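Local structure of MccB protein (Escherichia coli, 6OM4) at residues A[9-14]-A[33-38]; A[39-44]-A[58-63]; A[192-197]-A[201-206]. The protein takes part in making the antibiotic microcin C7 from an N-formylated precursor peptide, binding ATP and probably acting as a nucleotidyltransferase related to ubiquitin-activating enzymes. All blocks are in the same frame, centred on the assembly; numbering follows the deposited sequence.

Interaction 1. Residues A[9-14]-A[33-38]; sequences VKIARY and VLWENI
Trp35 carries the helix side of this contact, and three successive residues of strand 11-14, Ile11, Ala12 and Arg13, meet its indole. Such a pairing illustrates how one large ring can bridge a strand and a helix that stand well apart: the two axes run nearly antiparallel, at 169°, and come no closer than 10.7 Å. The ring spans that gap because CG is anti to the backbone N (chi1 176°), which sends the indole out from the helix toward the strand. Ile11 and Trp35 point past one another as they come from their two backbones, and CG2 of Ile11 lies 3.7 Å from CZ2 of Trp35. The same corner of the six-membered ring receives the backbone, with Ala12 O 3.4 Å from Trp35 CZ2 and approaching obliquely. Arg13 instead crosses the indole at about a right angle. Its methylene CD rests 3.9 Å from Trp35 CZ3, while the guanidinium plane is turned 63° from the ring, and the contact is made by the aliphatic part of the chain. The charged end is occupied within the hairpin, where NH1 bonds to the carbonyl oxygens of Gly15 and Gly17. No hydrogen bond joins the two segments, which are held by van der Waals contact. Around them, strand 17-20 pairs with strand 11-14 and contributes Val20 against Ile11 and Trp35, as well as Leu19 O as a weak acceptor for Trp35 NE1. Strand 27-29 adds Val29 beside the indole, and helix 62-74 packs on helix 32-43 at Leu34, Asn37 and Ile38.

Interaction 2. Residues A[39-44]-A[58-63]; sequences IKTAYC and ANIPEK
Ala58, just ahead of the turn at Asn59, meets Cys44, its CB lying 4.1 Å from Cys44 SG. The sulfur reaches it with SG anti to the carbonyl carbon of Cys44 (chi1 -65°), and Ala58 CA is equally near. This is also where the two backbones draw together, with the CA atoms of Ala58 and Thr41 6.4 Å apart. Asn59 then leaves the helical conformation with a positive phi of 60°, and it takes part through its backbone: a water accepts from Lys40 NZ at 2.7 Å and donates to Asn59 O at 2.7 Å. That relay ties the ammonium group to the turn without a direct bond. Ile60 follows and divides its two branches between two residues of helix 32-43. Its CG2 sits 3.8 Å from Lys40 CD, and the extended lysine passes obliquely across it on the way to the water. The longer branch starts between the backbone N and the carbonyl carbon (chi1 62°) and brings CD1 to 3.8 Å from Thr41 OG1, the two side chains crossing at about a right angle. Thr41 OG1 is itself hydrogen-bonded to Asn37 O, one turn back in its own helix. Pro61 next takes the N-cap position of helix 62-74. The example shows how a short connection between consecutive helices can be packed against a third: helix 51-58 also touches Cys44 through Ala54, while Phe65, Cys68 and Leu72 of helix 62-74 pack on Thr41 of helix 32-43.

Interaction 3. Residues A[192-197]-A[201-206]; sequences LNINDY and HKVPEA. With ND7 (5'-O-[(S)-amino(hydroxy)phosphoryl]adenosine), chain M.
The nearest CA atoms of the two segments are those of Leu192 and Lys202, 8.3 Å apart, in two arms of one loop that share no hydrogen bond. The chain is extended at Leu192, just beyond strand 186-191, whereas the other arm starts as the end of a 3-10 turn and straightens from Val203. The backbone of the first arm reads the adenine of the bound phosphoramidate adenosine: Ile194 N donates to ND7 N1 at 3.0 Å, and ND7 N6 donates to Ile194 O at 2.8 Å. Both bonds are moderately bent, at 149°, and together they fix the base by its N1 and amino group. Side chains join the arms behind this site. Leu192, with CG anti to the backbone N (chi1 177°), places CD2 3.8 Å from Lys202 CB and 4.1 Å from Val203 CG2, crossing each at about a right angle. Ile194 CD1 approaches the same methyl, Val203 CG2, at 4.3 Å, and is also 3.9 Å from ND7 N1, so one side chain touches both the base and the second arm. The small apolar cluster continues into the Rossmann-type sheet: Ile145 of strand 141-146 meets Leu192 and Val203, strand 117-121 adds Val119 and Leu121, and Leu219 of helix 219-230 touches Ile194.

Overall arrangement
Interactions 1 and 2 form one continuous patch, their centres 12 Å apart, because both use successive parts of helix 32-43. They meet directly where Asn37 OD1 lies 3.4 Å from Ile60 CG2 and where Ile11 CG2 lies 3.8 Å from Ile39 CD1. Both belong to the N-terminal part of the chain, whose helices and small antiparallel sheets are consistent with the winged-helix-like peptide-recognition domains of such biosynthetic enzymes. Interaction 3 lies across the chain's centre, about 55 and 59 Å away between centres. It alone touches the nucleotide, at the adenine end; the side chain of Ile194 is about 14 Å from the bound pyrophosphate and from a magnesium ion.

Interaction 1. Residues A[9-14]-A[33-38]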
loop_
_atom_site.group_PDB
_atom_site.type_symbol
_atom_site.label_atom_id
_atom_site.label_comp_id
_atom_site.label_asym_id
_atom_site.label_seq_id
_atom_site.Cartn_x
_atom_site.Cartn_y
_atom_site.Cartn_z
ATOM N N VAL A 9 -0.243 18.309 13.583
ATOM C CA VAL A 9 0.003 19.686 13.187
ATOM C C VAL A 9 1.301 20.176 13.833
ATOM O O VAL A 9 1.529 20.013 15.018
ATOM C CB VAL A 9 -1.194 20.579 13.549
ATOM C CG1 VAL A 9 -0.996 22.032 13.122
ATOM C CG2 VAL A 9 -2.440 20.006 12.901
ATOM N N LYS A 10 2.125 20.814 13.005
ATOM C CA LYS A 10 3.329 21.492 13.444
ATOM C C LYS A 10 3.382 22.849 12.748
ATOM O O LYS A 10 2.726 23.035 11.706
ATOM C CB LYS A 10 4.568 20.652 13.110
ATOM C CG LYS A 10 4.736 20.379 11.616
ATOM C CD LYS A 10 5.765 19.315 11.335
ATOM C CE LYS A 10 7.112 19.647 11.930
ATOM N NZ LYS A 10 8.189 18.906 11.227
ATOM N N ILE A 11 4.209 23.746 13.281
ATOM C CA ILE A 11 4.231 25.148 12.824
ATOM C C ILE A 11 5.682 25.615 12.750
ATOM O O ILE A 11 6.456 25.306 13.675
ATOM C CB ILE A 11 3.415 26.058 13.758
ATOM C CG1 ILE A 11 1.954 25.633 13.962
ATOM C CG2 ILE A 11 3.515 27.508 13.312
ATOM C CD1 ILE A 11 1.113 25.701 12.731
ATOM N N ALA A 12 6.041 26.364 11.691
ATOM C CA ALA A 12 7.408 26.886 11.598
ATOM C C ALA A 12 7.363 28.228 10.875
ATOM O O ALA A 12 6.546 28.412 9.988
ATOM C CB ALA A 12 8.319 25.904 10.865
ATOM N N ARG A 13 8.315 29.106 11.213
ATOM C CA ARG A 13 8.615 30.251 10.379
ATOM C C ARG A 13 9.376 29.761 9.134
ATOM O O ARG A 13 10.169 28.816 9.197
ATOM C CB ARG A 13 9.423 31.256 11.207
ATOM C CG ARG A 13 9.647 32.596 10.528
ATOM C CD ARG A 13 8.408 33.471 10.619
ATOM N NE ARG A 13 8.752 34.863 10.356
ATOM C CZ ARG A 13 9.159 35.317 9.177
ATOM N NH1 ARG A 13 8.900 34.649 8.059
ATOM N NH2 ARG A 13 9.876 36.425 9.135
ATOM N N TYR A 14 9.170 30.432 7.994
ATOM C CA TYR A 14 9.790 30.054 6.746
ATOM C C TYR A 14 9.671 31.195 5.733
ATOM O O TYR A 14 8.559 31.649 5.470
ATOM C CB TYR A 14 9.074 28.847 6.132
ATOM C CG TYR A 14 9.809 28.202 4.992
ATOM C CD1 TYR A 14 10.906 27.401 5.258
ATOM C CD2 TYR A 14 9.426 28.358 3.675
ATOM C CE1 TYR A 14 11.604 26.769 4.251
ATOM C CE2 TYR A 14 10.136 27.748 2.648
ATOM C CZ TYR A 14 11.217 26.933 2.939
ATOM O OH TYR A 14 11.958 26.278 1.988
ATOM N N VAL A 33 0.792 38.072 8.642
ATOM C CA VAL A 33 -0.289 38.409 9.528
ATOM C C VAL A 33 -1.312 37.273 9.563
ATOM O O VAL A 33 -1.867 36.971 10.626
ATOM C CB VAL A 33 -0.931 39.730 9.092
ATOM C CG1 VAL A 33 -2.202 40.047 9.846
ATOM C CG2 VAL A 33 0.076 40.846 9.241
ATOM N N LEU A 34 -1.596 36.714 8.388
ATOM C CA LEU A 34 -2.492 35.596 8.240
ATOM C C LEU A 34 -1.918 34.376 8.974
ATOM O O LEU A 34 -2.654 33.701 9.696
ATOM C CB LEU A 34 -2.733 35.310 6.752
ATOM C CG LEU A 34 -3.605 34.097 6.458
ATOM C CD1 LEU A 34 -4.948 34.208 7.165
ATOM C CD2 LEU A 34 -3.796 33.895 4.953
ATOM N N TRP A 35 -0.620 34.110 8.796
ATOM C CA TRP A 35 0.038 32.954 9.485
ATOM C C TRP A 35 -0.133 33.075 11.011
ATOM O O TRP A 35 -0.477 32.103 11.698
ATOM C CB TRP A 35 1.519 32.885 9.046
ATOM C CG TRP A 35 2.339 31.825 9.717
ATOM C CD1 TRP A 35 2.305 30.473 9.507
ATOM C CD2 TRP A 35 3.339 32.058 10.708
ATOM N NE1 TRP A 35 3.217 29.854 10.318
ATOM C CE2 TRP A 35 3.886 30.802 11.041
ATOM C CE3 TRP A 35 3.823 33.206 11.347
ATOM C CZ2 TRP A 35 4.912 30.681 11.974
ATOM C CZ3 TRP A 35 4.855 33.086 12.251
ATOM C CH2 TRP A 35 5.366 31.829 12.578
ATOM N N GLU A 36 0.059 34.283 11.546
ATOM C CA GLU A 36 -0.065 34.543 12.985
ATOM C C GLU A 36 -1.504 34.279 13.413
ATOM O O GLU A 36 -1.747 33.716 14.478
ATOM C CB GLU A 36 0.395 35.977 13.299
ATOM C CG GLU A 36 1.892 36.168 13.103
ATOM C CD GLU A 36 2.406 37.588 13.361
ATOM O OE1 GLU A 36 1.544 38.491 13.554
ATOM O OE2 GLU A 36 3.667 37.813 13.312
ATOM N N ASN A 37 -2.467 34.714 12.602
ATOM C CA ASN A 37 -3.871 34.516 12.937
ATOM C C ASN A 37 -4.270 33.036 12.841
ATOM O O ASN A 37 -5.105 32.560 13.624
ATOM C CB ASN A 37 -4.794 35.377 12.078
ATOM C CG ASN A 37 -4.855 36.825 12.542
ATOM O OD1 ASN A 37 -4.502 37.166 13.700
ATOM N ND2 ASN A 37 -5.314 37.676 11.649
ATOM N N ILE A 38 -3.697 32.292 11.885
ATOM C CA ILE A 38 -3.962 30.852 11.823
ATOM C C ILE A 38 -3.479 30.191 13.120
ATOM O O ILE A 38 -4.117 29.292 13.667
ATOM C CB ILE A 38 -3.295 30.226 10.583
ATOM C CG1 ILE A 38 -3.902 30.771 9.278
ATOM C CG2 ILE A 38 -3.341 28.707 10.678
ATOM C CD1 ILE A 38 -3.056 30.521 8.026
#

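Interaction 2. Residues A[39-44]-A[58-63]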
loop_
_atom_site.group_PDB
_atom_site.type_symbol
_atom_site.label_atom_id
_atom_site.label_comp_id
_atom_site.label_asym_id
_atom_site.label_seq_id
_atom_site.Cartn_x
_atom_site.Cartn_y
_atom_site.Cartn_z
ATOM N N ILE A 39 -2.302 30.608 13.585
ATOM C CA ILE A 39 -1.730 30.042 14.863
ATOM C C ILE A 39 -2.680 30.329 16.018
ATOM O O ILE A 39 -2.981 29.427 16.802
ATOM C CB ILE A 39 -0.331 30.593 15.152
ATOM C CG1 ILE A 39 0.691 30.076 14.141
ATOM C CG2 ILE A 39 0.094 30.264 16.580
ATOM C CD1 ILE A 39 1.950 30.891 14.049
ATOM N N LYS A 40 -3.163 31.581 16.121
ATOM C CA LYS A 40 -4.060 31.956 17.228
ATOM C C LYS A 40 -5.351 31.138 17.154
ATOM O O LYS A 40 -5.858 30.686 18.185
ATOM C CB LYS A 40 -4.383 33.457 17.192
ATOM C CG LYS A 40 -3.219 34.394 17.493
ATOM C CD LYS A 40 -3.599 35.850 17.165
ATOM C CE LYS A 40 -2.741 36.871 17.874
ATOM N NZ LYS A 40 -3.299 38.243 17.747
ATOM N N THR A 41 -5.867 30.911 15.942
ATOM C CA THR A 41 -7.062 30.118 15.739
ATOM C C THR A 41 -6.805 28.658 16.153
ATOM O O THR A 41 -7.582 28.066 16.908
ATOM C CB THR A 41 -7.573 30.229 14.295
ATOM O OG1 THR A 41 -7.839 31.612 14.041
ATOM C CG2 THR A 41 -8.824 29.420 14.010
ATOM N N ALA A 42 -5.713 28.085 15.665
ATOM C CA ALA A 42 -5.325 26.717 15.926
ATOM C C ALA A 42 -5.276 26.464 17.435
ATOM O O ALA A 42 -5.814 25.436 17.959
ATOM C CB ALA A 42 -3.992 26.441 15.295
ATOM N N TYR A 43 -4.689 27.430 18.138
ATOM C CA TYR A 43 -4.447 27.320 19.558
ATOM C C TYR A 43 -5.757 27.182 20.345
ATOM O O TYR A 43 -5.775 26.490 21.379
ATOM C CB TYR A 43 -3.620 28.516 20.008
ATOM C CG TYR A 43 -3.237 28.530 21.468
ATOM C CD1 TYR A 43 -2.127 27.826 21.914
ATOM C CD2 TYR A 43 -3.933 29.304 22.373
ATOM C CE1 TYR A 43 -1.706 27.901 23.231
ATOM C CE2 TYR A 43 -3.530 29.378 23.702
ATOM C CZ TYR A 43 -2.422 28.668 24.131
ATOM O OH TYR A 43 -2.016 28.727 25.439
ATOM N N CYS A 44 -6.850 27.786 19.844
ATOM C CA CYS A 44 -8.147 27.673 20.491
ATOM C C CYS A 44 -8.650 26.234 20.543
ATOM O O CYS A 44 -9.559 25.945 21.311
ATOM C CB CYS A 44 -9.205 28.486 19.763
ATOM S SG CYS A 44 -8.862 30.258 19.849
ATOM N N ALA A 58 -10.529 34.137 21.057
ATOM C CA ALA A 58 -9.515 34.253 19.984
ATOM C C ALA A 58 -8.901 35.662 19.945
ATOM O O ALA A 58 -7.702 35.827 19.692
ATOM C CB ALA A 58 -10.187 33.936 18.651
ATOM N N ASN A 59 -9.744 36.678 20.163
ATOM C CA ASN A 59 -9.300 38.087 20.185
ATOM C C ASN A 59 -8.667 38.472 18.837
ATOM O O ASN A 59 -7.601 39.126 18.790
ATOM C CB ASN A 59 -8.351 38.364 21.355
ATOM C CG ASN A 59 -9.062 38.208 22.683
ATOM O OD1 ASN A 59 -10.069 38.870 22.927
ATOM N ND2 ASN A 59 -8.595 37.294 23.515
ATOM N N ILE A 60 -9.337 38.065 17.753
ATOM C CA ILE A 60 -9.113 38.592 16.422
ATOM C C ILE A 60 -10.491 38.796 15.801
ATOM O O ILE A 60 -11.465 38.203 16.247
ATOM C CB ILE A 60 -8.215 37.685 15.552
ATOM C CG1 ILE A 60 -8.833 36.301 15.316
ATOM C CG2 ILE A 60 -6.830 37.588 16.160
ATOM C CD1 ILE A 60 -8.047 35.366 14.335
ATOM N N PRO A 61 -10.618 39.635 14.755
ATOM C CA PRO A 61 -11.905 39.821 14.099
ATOM C C PRO A 61 -12.507 38.504 13.588
ATOM O O PRO A 61 -11.774 37.591 13.082
ATOM C CB PRO A 61 -11.578 40.742 12.920
ATOM C CG PRO A 61 -10.320 41.456 13.347
ATOM C CD PRO A 61 -9.541 40.444 14.164
ATOM N N GLU A 62 -13.839 38.411 13.697
ATOM C CA GLU A 62 -14.575 37.230 13.283
ATOM C C GLU A 62 -14.320 36.933 11.800
ATOM O O GLU A 62 -14.223 35.739 11.433
ATOM C CB GLU A 62 -16.069 37.361 13.573
ATOM C CG GLU A 62 -16.856 36.124 13.151
ATOM C CD GLU A 62 -18.306 36.069 13.592
ATOM O OE1 GLU A 62 -18.746 37.034 14.240
ATOM O OE2 GLU A 62 -18.977 35.044 13.292
ATOM N N LYS A 63 -14.181 37.974 10.960
ATOM C CA LYS A 63 -13.861 37.763 9.530
ATOM C C LYS A 63 -12.565 36.939 9.389
ATOM O O LYS A 63 -12.491 36.001 8.586
ATOM C CB LYS A 63 -13.626 39.096 8.803
ATOM C CG LYS A 63 -14.875 39.851 8.360
ATOM C CD LYS A 63 -14.592 41.258 7.793
ATOM C CE LYS A 63 -15.853 42.046 7.466
ATOM N NZ LYS A 63 -15.727 42.832 6.210
HETATM O O HOH W 1 -5.126 38.679 19.659
#

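Interaction 3. Residues A[192-197]-A[201-206]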
loop_
_atom_site.group_PDB
_atom_site.type_symbol
_atom_site.label_atom_id
_atom_site.label_comp_id
_atom_site.label_asym_id
_atom_site.label_seq_id
_atom_site.Cartn_x
_atom_site.Cartn_y
_atom_site.Cartn_z
ATOM N N LEU A 192 1.404 -24.620 -1.179
ATOM C CA LEU A 192 0.959 -24.743 -2.530
ATOM C C LEU A 192 1.949 -24.032 -3.438
ATOM O O LEU A 192 2.393 -22.933 -3.121
ATOM C CB LEU A 192 -0.436 -24.124 -2.632
ATOM C CG LEU A 192 -1.077 -24.083 -4.018
ATOM C CD1 LEU A 192 -1.357 -25.484 -4.558
ATOM C CD2 LEU A 192 -2.364 -23.261 -3.970
ATOM N N ASN A 193 2.297 -24.699 -4.536
ATOM C CA ASN A 193 3.007 -24.112 -5.642
ATOM C C ASN A 193 2.031 -24.058 -6.822
ATOM O O ASN A 193 1.552 -25.084 -7.274
ATOM C CB ASN A 193 4.259 -24.915 -6.021
ATOM C CG ASN A 193 5.214 -24.180 -6.942
ATOM O OD1 ASN A 193 5.633 -23.062 -6.642
ATOM N ND2 ASN A 193 5.638 -24.831 -8.015
ATOM N N ILE A 194 1.680 -22.855 -7.267
ATOM C CA ILE A 194 0.888 -22.713 -8.466
ATOM C C ILE A 194 1.784 -22.894 -9.691
ATOM O O ILE A 194 2.368 -21.928 -10.205
ATOM C CB ILE A 194 0.156 -21.374 -8.501
ATOM C CG1 ILE A 194 -0.799 -21.272 -7.320
ATOM C CG2 ILE A 194 -0.566 -21.201 -9.838
ATOM C CD1 ILE A 194 -0.417 -20.224 -6.362
ATOM N N ASN A 195 1.814 -24.122 -10.202
ATOM C CA ASN A 195 2.613 -24.464 -11.399
ATOM C C ASN A 195 1.724 -24.714 -12.630
ATOM O O ASN A 195 2.258 -24.955 -13.723
ATOM C CB ASN A 195 3.530 -25.663 -11.125
ATOM C CG ASN A 195 2.810 -26.932 -10.702
ATOM O OD1 ASN A 195 1.579 -27.014 -10.669
ATOM N ND2 ASN A 195 3.590 -27.955 -10.391
ATOM N N ASP A 196 0.390 -24.687 -12.454
ATOM C CA ASP A 196 -0.552 -24.688 -13.550
ATOM C C ASP A 196 -1.678 -23.719 -13.209
ATOM O O ASP A 196 -1.986 -23.521 -12.047
ATOM C CB ASP A 196 -1.139 -26.077 -13.814
ATOM C CG ASP A 196 -0.251 -26.974 -14.682
ATOM O OD1 ASP A 196 -0.071 -26.655 -15.921
ATOM O OD2 ASP A 196 0.291 -27.962 -14.117
ATOM N N TYR A 197 -2.338 -23.199 -14.242
ATOM C CA TYR A 197 -3.444 -22.282 -14.077
ATOM C C TYR A 197 -4.496 -22.814 -13.102
ATOM O O TYR A 197 -5.051 -22.066 -12.272
ATOM C CB TYR A 197 -4.089 -21.964 -15.423
ATOM C CG TYR A 197 -5.316 -21.122 -15.281
ATOM C CD1 TYR A 197 -6.570 -21.691 -15.103
ATOM C CD2 TYR A 197 -5.230 -19.740 -15.311
ATOM C CE1 TYR A 197 -7.699 -20.904 -14.964
ATOM C CE2 TYR A 197 -6.350 -18.948 -15.213
ATOM C CZ TYR A 197 -7.585 -19.523 -15.002
ATOM O OH TYR A 197 -8.675 -18.704 -14.836
ATOM N N HIS A 201 -7.584 -22.406 -8.373
ATOM C CA HIS A 201 -8.824 -22.809 -7.723
ATOM C C HIS A 201 -8.609 -23.161 -6.242
ATOM O O HIS A 201 -9.596 -23.204 -5.508
ATOM C CB HIS A 201 -9.495 -23.979 -8.486
ATOM C CG HIS A 201 -9.934 -23.593 -9.858
ATOM N ND1 HIS A 201 -10.998 -22.742 -10.077
ATOM C CD2 HIS A 201 -9.435 -23.892 -11.078
ATOM C CE1 HIS A 201 -11.123 -22.527 -11.368
ATOM N NE2 HIS A 201 -10.197 -23.227 -12.007
ATOM N N LYS A 202 -7.365 -23.455 -5.825
ATOM C CA LYS A 202 -7.057 -23.833 -4.446
ATOM C C LYS A 202 -6.822 -22.592 -3.570
ATOM O O LYS A 202 -6.613 -22.710 -2.354
ATOM C CB LYS A 202 -5.811 -24.726 -4.369
ATOM C CG LYS A 202 -6.009 -26.164 -4.838
ATOM C CD LYS A 202 -5.395 -26.463 -6.187
ATOM C CE LYS A 202 -5.241 -27.940 -6.493
ATOM N NZ LYS A 202 -3.932 -28.455 -6.040
ATOM N N VAL A 203 -6.797 -21.400 -4.177
ATOM C CA VAL A 203 -6.528 -20.177 -3.435
ATOM C C VAL A 203 -7.850 -19.566 -2.983
ATOM O O VAL A 203 -8.710 -19.262 -3.817
ATOM C CB VAL A 203 -5.713 -19.189 -4.287
ATOM C CG1 VAL A 203 -5.484 -17.890 -3.541
ATOM C CG2 VAL A 203 -4.390 -19.778 -4.754
ATOM N N PRO A 204 -8.057 -19.364 -1.665
ATOM C CA PRO A 204 -9.335 -18.872 -1.156
ATOM C C PRO A 204 -9.651 -17.447 -1.631
ATOM O O PRO A 204 -8.752 -16.677 -1.913
ATOM C CB PRO A 204 -9.218 -18.911 0.366
ATOM C CG PRO A 204 -7.999 -19.788 0.627
ATOM C CD PRO A 204 -7.097 -19.657 -0.592
ATOM N N GLU A 205 -10.949 -17.175 -1.794
ATOM C CA GLU A 205 -11.481 -15.843 -1.961
ATOM C C GLU A 205 -11.046 -14.997 -0.764
ATOM O O GLU A 205 -10.893 -15.513 0.336
ATOM C CB GLU A 205 -13.006 -15.929 -2.073
ATOM C CG GLU A 205 -13.748 -14.614 -2.033
ATOM C CD GLU A 205 -15.261 -14.799 -2.151
ATOM O OE1 GLU A 205 -15.742 -15.961 -1.952
ATOM O OE2 GLU A 205 -15.970 -13.789 -2.453
ATOM N N ALA A 206 -10.853 -13.692 -0.988
ATOM C CA ALA A 206 -10.502 -12.770 0.063
ATOM C C ALA A 206 -10.864 -11.347 -0.381
ATOM O O ALA A 206 -11.223 -11.124 -1.529
ATOM C CB ALA A 206 -9.023 -12.888 0.370
HETATM O O1A ND7 M . 11.843 -14.814 -4.907
HETATM P PA ND7 M . 11.091 -13.821 -4.069
HETATM O O2A ND7 M . 11.850 -13.111 -2.957
HETATM N N3A ND7 M . 10.531 -12.677 -5.192
HETATM O "O5'" ND7 M . 9.806 -14.435 -3.370
HETATM C "C5'" ND7 M . 8.887 -15.157 -4.245
HETATM C "C4'" ND7 M . 8.120 -16.128 -3.311
HETATM C "C3'" ND7 M . 9.080 -17.300 -2.915
HETATM O "O3'" ND7 M . 9.092 -17.540 -1.561
HETATM C "C2'" ND7 M . 8.552 -18.458 -3.863
HETATM O "O2'" ND7 M . 8.663 -19.768 -3.184
HETATM C "C1'" ND7 M . 7.253 -18.191 -4.057
HETATM O "O4'" ND7 M . 7.119 -16.576 -4.001
HETATM N N9 ND7 M . 6.685 -18.560 -5.322
HETATM C C4 ND7 M . 5.537 -19.269 -5.504
HETATM C C5 ND7 M . 5.339 -19.383 -6.834
HETATM N N7 ND7 M . 6.346 -18.741 -7.471
HETATM C C8 ND7 M . 7.137 -18.238 -6.543
HETATM N N3 ND7 M . 4.677 -19.816 -4.619
HETATM C C2 ND7 M . 3.634 -20.450 -5.061
HETATM N N1 ND7 M . 3.421 -20.596 -6.374
HETATM C C6 ND7 M . 4.227 -20.077 -7.261
HETATM N N6 ND7 M . 3.973 -20.251 -8.680
#